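MdcD (PDB 5VIP) probably acts as the beta subunit of malonate decarboxylase, taking part in the decarboxylation of malonyl groups carried as thioesters on an acyl carrier protein. Local coordinates at residues D103-V108 and I140-R145. Sequence-based numbering, arbitrary orientation.
Sequences DNRNGV and IVDLQR
Arg105 grips the carboxylate of Asp142 end-on with two nitrogens, joining the C-terminal ends of helices 87-105 and 126-143. Its NH1 donates to OD1 of Asp142 at 2.9 Å, on the syn lone pair, while NH2 reaches OD2 of Asp142 at 3.1 Å, tilted about 20° from the carboxylate plane. The two flat groups lie only 12° apart, an alignment that suits an end-on pair of hydrogen bonds. Arginine suits the place because its long chain, bent at chi3 (-80°), can bring the guanidinium across to the other helix; the short Asp142, with CG anti to its backbone N (chi1 -176°), holds the acceptor on that side. Arg145 comes to the same OD1, completing a three-residue network, although its NH2 sits so near OD1 that the exact length is doubtful. NH1 of Arg105 also bonds to the hydroxyl of Tyr146.

Beneath the ion pair, CD1 of Leu143 rests against ND2 of Asn104 at 3.5 Å. The asparagine amide can give its two N-H groups to the carbonyls of Ala100 and Thr110, and the buried, apolar Leu143 fits among Leu97, Ala100 and Ala112. Farther out, Gly107, with positive phi, closes helix 87-105 in a Schellman motif. Asp142 draws both guanidinium groups to one carboxylate at the surface and is itself likely to remain ionised, tying two helix ends together beside strand 111-115 of the crotonase-like core.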
# COMPACT_ATOMS: atom_id res chain seq x y z
N ASP B 103 10.64 18.79 4.09
CA ASP B 103 11.53 19.31 5.13
C ASP B 103 12.94 18.74 4.97
O ASP B 103 13.92 19.47 4.97
CB ASP B 103 11.00 18.96 6.54
CG ASP B 103 10.12 20.04 7.13
OD1 ASP B 103 10.03 21.13 6.53
OD2 ASP B 103 9.51 19.80 8.20
N ASN B 104 13.02 17.42 4.83
CA ASN B 104 14.32 16.77 4.75
C ASN B 104 15.10 17.19 3.51
O ASN B 104 16.32 17.35 3.57
CB ASN B 104 14.16 15.24 4.79
CG ASN B 104 14.06 14.72 6.21
OD1 ASN B 104 15.07 14.47 6.86
ND2 ASN B 104 12.83 14.59 6.71
N ARG B 105 14.40 17.40 2.39
CA ARG B 105 15.06 17.90 1.18
C ARG B 105 15.52 19.35 1.37
O ARG B 105 16.40 19.81 0.66
CB ARG B 105 14.14 17.81 -0.03
CG ARG B 105 14.07 16.40 -0.62
CD ARG B 105 13.23 16.37 -1.88
NE ARG B 105 11.79 16.33 -1.60
CZ ARG B 105 11.11 15.21 -1.40
NH1 ARG B 105 11.74 14.04 -1.42
NH2 ARG B 105 9.81 15.24 -1.17
N ASN B 106 14.93 20.04 2.35
CA ASN B 106 15.34 21.40 2.70
C ASN B 106 16.33 21.43 3.87
O ASN B 106 16.60 22.49 4.42
CB ASN B 106 14.12 22.26 3.06
CG ASN B 106 13.21 22.52 1.88
OD1 ASN B 106 13.65 22.58 0.73
ND2 ASN B 106 11.92 22.69 2.16
N GLY B 107 16.86 20.27 4.24
CA GLY B 107 17.86 20.19 5.29
C GLY B 107 17.34 20.13 6.71
O GLY B 107 18.10 20.29 7.66
N VAL B 108 16.03 19.91 6.87
CA VAL B 108 15.41 19.85 8.18
C VAL B 108 15.02 18.41 8.47
O VAL B 108 14.21 17.86 7.76
CB VAL B 108 14.16 20.75 8.25
CG1 VAL B 108 13.43 20.57 9.59
CG2 VAL B 108 14.53 22.22 8.02
N ILE B 140 5.80 7.33 2.54
CA ILE B 140 6.67 6.65 3.50
C ILE B 140 7.99 6.26 2.84
O ILE B 140 9.07 6.46 3.40
CB ILE B 140 5.99 5.40 4.10
CG1 ILE B 140 4.92 5.84 5.11
CG2 ILE B 140 7.03 4.49 4.79
CD1 ILE B 140 3.96 4.75 5.45
N VAL B 141 7.89 5.73 1.62
CA VAL B 141 9.09 5.31 0.89
C VAL B 141 9.95 6.54 0.58
O VAL B 141 11.17 6.51 0.76
CB VAL B 141 8.71 4.54 -0.40
CG1 VAL B 141 9.96 4.14 -1.21
CG2 VAL B 141 7.91 3.28 -0.03
N ASP B 142 9.32 7.63 0.14
CA ASP B 142 10.05 8.87 -0.15
C ASP B 142 10.76 9.39 1.10
O ASP B 142 11.94 9.71 1.05
CB ASP B 142 9.10 9.94 -0.71
CG ASP B 142 9.81 11.22 -1.13
OD1 ASP B 142 11.06 11.22 -1.25
OD2 ASP B 142 9.11 12.23 -1.35
N LEU B 143 10.05 9.44 2.22
CA LEU B 143 10.61 9.99 3.45
C LEU B 143 11.77 9.14 3.97
O LEU B 143 12.72 9.67 4.53
CB LEU B 143 9.52 10.12 4.53
CG LEU B 143 9.94 10.61 5.93
CD1 LEU B 143 10.71 11.94 5.87
CD2 LEU B 143 8.72 10.75 6.83
N GLN B 144 11.69 7.83 3.74
CA GLN B 144 12.70 6.93 4.26
C GLN B 144 13.97 6.87 3.39
O GLN B 144 14.84 6.04 3.60
CB GLN B 144 12.10 5.54 4.48
CG GLN B 144 11.16 5.58 5.70
CD GLN B 144 10.56 4.25 6.09
OE1 GLN B 144 10.12 4.09 7.23
NE2 GLN B 144 10.53 3.29 5.17
N ARG B 145 14.07 7.80 2.45
CA ARG B 145 15.37 8.12 1.86
C ARG B 145 16.18 9.02 2.80
O ARG B 145 17.39 9.17 2.63
CB ARG B 145 15.19 8.78 0.50
CG ARG B 145 14.58 7.82 -0.53
CD ARG B 145 14.51 8.43 -1.90
NE ARG B 145 13.63 9.59 -1.96
CZ ARG B 145 13.48 10.33 -3.05
NH1 ARG B 145 14.15 10.02 -4.15
NH2 ARG B 145 12.68 11.38 -3.05